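Local coordinates for allantoin racemase (Pseudomonas fluorescens, PDB 5LG5), which racemises allantoin and probably other 5-substituted hydantoins, interconverting their D and L forms, as a member of the HyuE racemase family, at residues E[91-96]-E[207-212]. Sequence-based numbering, arbitrary orientation.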
loop_
_atom_site.group_PDB
_atom_site.type_symbol
_atom_site.label_atom_id
_atom_site.label_comp_id
_atom_site.label_asym_id
_atom_site.label_seq_id
_atom_site.Cartn_x
_atom_site.Cartn_y
_atom_site.Cartn_z
ATOM N N PRO E 91 -27.962 12.458 0.831
ATOM C CA PRO E 91 -26.939 11.488 1.222
ATOM C C PRO E 91 -27.367 10.047 0.994
ATOM O O PRO E 91 -28.542 9.673 1.144
ATOM C CB PRO E 91 -26.703 11.783 2.725
ATOM C CG PRO E 91 -27.873 12.592 3.159
ATOM C CD PRO E 91 -28.330 13.358 1.939
ATOM N N VAL E 92 -26.396 9.251 0.568
ATOM C CA VAL E 92 -26.588 7.830 0.370
ATOM C C VAL E 92 -25.594 7.104 1.277
ATOM O O VAL E 92 -24.420 7.439 1.310
ATOM C CB VAL E 92 -26.334 7.436 -1.098
ATOM C CG1 VAL E 92 -26.571 5.938 -1.299
ATOM C CG2 VAL E 92 -27.217 8.271 -2.040
ATOM N N VAL E 93 -26.066 6.156 2.067
ATOM C CA VAL E 93 -25.136 5.385 2.871
ATOM C C VAL E 93 -25.377 3.894 2.744
ATOM O O VAL E 93 -26.506 3.410 2.841
ATOM C CB VAL E 93 -24.957 5.915 4.349
ATOM C CG1 VAL E 93 -25.992 6.960 4.724
ATOM C CG2 VAL E 93 -24.884 4.770 5.351
ATOM N N ASP E 94 -24.306 3.184 2.431
ATOM C CA ASP E 94 -24.391 1.752 2.297
ATOM C C ASP E 94 -24.050 1.144 3.641
ATOM O O ASP E 94 -23.110 1.595 4.307
ATOM C CB ASP E 94 -23.439 1.258 1.219
ATOM C CG ASP E 94 -23.705 -0.160 0.859
ATOM O OD1 ASP E 94 -23.356 -1.059 1.668
ATOM O OD2 ASP E 94 -24.329 -0.376 -0.202
ATOM N N ILE E 95 -24.791 0.117 4.036
ATOM C CA ILE E 95 -24.603 -0.458 5.373
ATOM C C ILE E 95 -23.215 -1.056 5.556
ATOM O O ILE E 95 -22.733 -1.192 6.677
ATOM C CB ILE E 95 -25.689 -1.492 5.733
ATOM C CG1 ILE E 95 -25.555 -2.757 4.876
ATOM C CG2 ILE E 95 -27.083 -0.865 5.602
ATOM C CD1 ILE E 95 -26.547 -3.886 5.271
ATOM N N THR E 96 -22.579 -1.396 4.440
ATOM C CA THR E 96 -21.224 -1.927 4.439
ATOM C C THR E 96 -20.257 -0.928 5.042
ATOM O O THR E 96 -19.548 -1.212 6.009
ATOM C CB THR E 96 -20.752 -2.197 2.997
ATOM O OG1 THR E 96 -21.719 -3.007 2.308
ATOM C CG2 THR E 96 -19.387 -2.871 2.991
ATOM N N THR E 207 -28.203 5.962 11.775
ATOM C CA THR E 207 -27.657 7.075 12.551
ATOM C C THR E 207 -26.777 7.949 11.671
ATOM O O THR E 207 -26.768 9.173 11.802
ATOM C CB THR E 207 -26.860 6.615 13.789
ATOM O OG1 THR E 207 -25.640 5.990 13.371
ATOM C CG2 THR E 207 -27.689 5.648 14.649
ATOM N N ILE E 208 -26.038 7.319 10.767
ATOM C CA ILE E 208 -25.167 8.087 9.891
ATOM C C ILE E 208 -26.002 8.958 8.947
ATOM O O ILE E 208 -25.765 10.165 8.836
ATOM C CB ILE E 208 -24.191 7.172 9.122
ATOM C CG1 ILE E 208 -23.188 6.549 10.099
ATOM C CG2 ILE E 208 -23.446 7.959 8.044
ATOM C CD1 ILE E 208 -22.311 5.461 9.488
ATOM N N ALA E 209 -27.014 8.371 8.313
ATOM C CA ALA E 209 -27.889 9.140 7.423
ATOM C C ALA E 209 -28.564 10.305 8.144
ATOM O O ALA E 209 -28.607 11.432 7.622
ATOM C CB ALA E 209 -28.942 8.219 6.767
ATOM N N GLU E 210 -29.100 10.039 9.339
ATOM C CA GLU E 210 -29.724 11.098 10.146
ATOM C C GLU E 210 -28.716 12.184 10.427
ATOM O O GLU E 210 -29.032 13.383 10.364
ATOM C CB GLU E 210 -30.227 10.545 11.480
ATOM C CG GLU E 210 -31.538 9.790 11.419
ATOM C CD GLU E 210 -31.955 9.304 12.788
ATOM O OE1 GLU E 210 -31.072 9.260 13.670
ATOM O OE2 GLU E 210 -33.140 8.957 12.985
ATOM N N SER E 211 -27.501 11.755 10.766
ATOM C CA SER E 211 -26.443 12.690 11.096
ATOM C C SER E 211 -26.131 13.621 9.927
ATOM O O SER E 211 -26.031 14.840 10.095
ATOM C CB SER E 211 -25.196 11.922 11.513
ATOM O OG SER E 211 -25.477 11.164 12.674
ATOM N N LEU E 212 -25.996 13.036 8.740
ATOM C CA LEU E 212 -25.675 13.794 7.534
ATOM C C LEU E 212 -26.773 14.818 7.246
ATOM O O LEU E 212 -26.484 15.973 6.916
ATOM C CB LEU E 212 -25.458 12.847 6.339
ATOM C CG LEU E 212 -24.226 11.930 6.431
ATOM C CD1 LEU E 212 -24.184 10.961 5.229
ATOM C CD2 LEU E 212 -22.927 12.768 6.509
#
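Val93 and Ala209 bring an edge strand and a covering helix together in one of the two alpha/beta halves of the Asp/Glu/hydantoin racemase fold. Strand 92-94 borders a four-stranded parallel sheet beside strand 70-74, and helix 201-214 runs nearly antiparallel over it, the short axes 8.6 Å apart at 161°. The small Ala209 suits the closest backbone approach, its CA lying 6.5 Å from Val93 CA. From Val93 CB, branch CG1 does the touching: it meets Ala209 CB at 3.8 Å and approaches Ile208 CG2 and Leu212 CD1 more loosely. Val93 chi1 of 11° nearly eclipses CG1 with the backbone N, an unusual setting that may be strained. Beta-branched valine fits a strand while presenting a methyl to the helix.

One turn beyond Ile208, the Leu212 and Pro91 side chains lie alongside each other, pointing opposite ways. Proline gives the strand's entry an apolar ring, and leucine is long enough to span it: CB meets Pro91 CB and CG, and chi2 of 176° extends CD1 to 3.6 Å from Pro91 CB. Phe105 of the second subunit packs on Val93 and Ile208.

At the strand's end, Asp94 N-caps helix 95-103. Its short side chain turns the carboxylate back, and OD1 accepts bonds from Thr96 OG1 (2.6 Å), syn but out of plane, and, through its anti lone pair, from Thr96 N (2.9 Å).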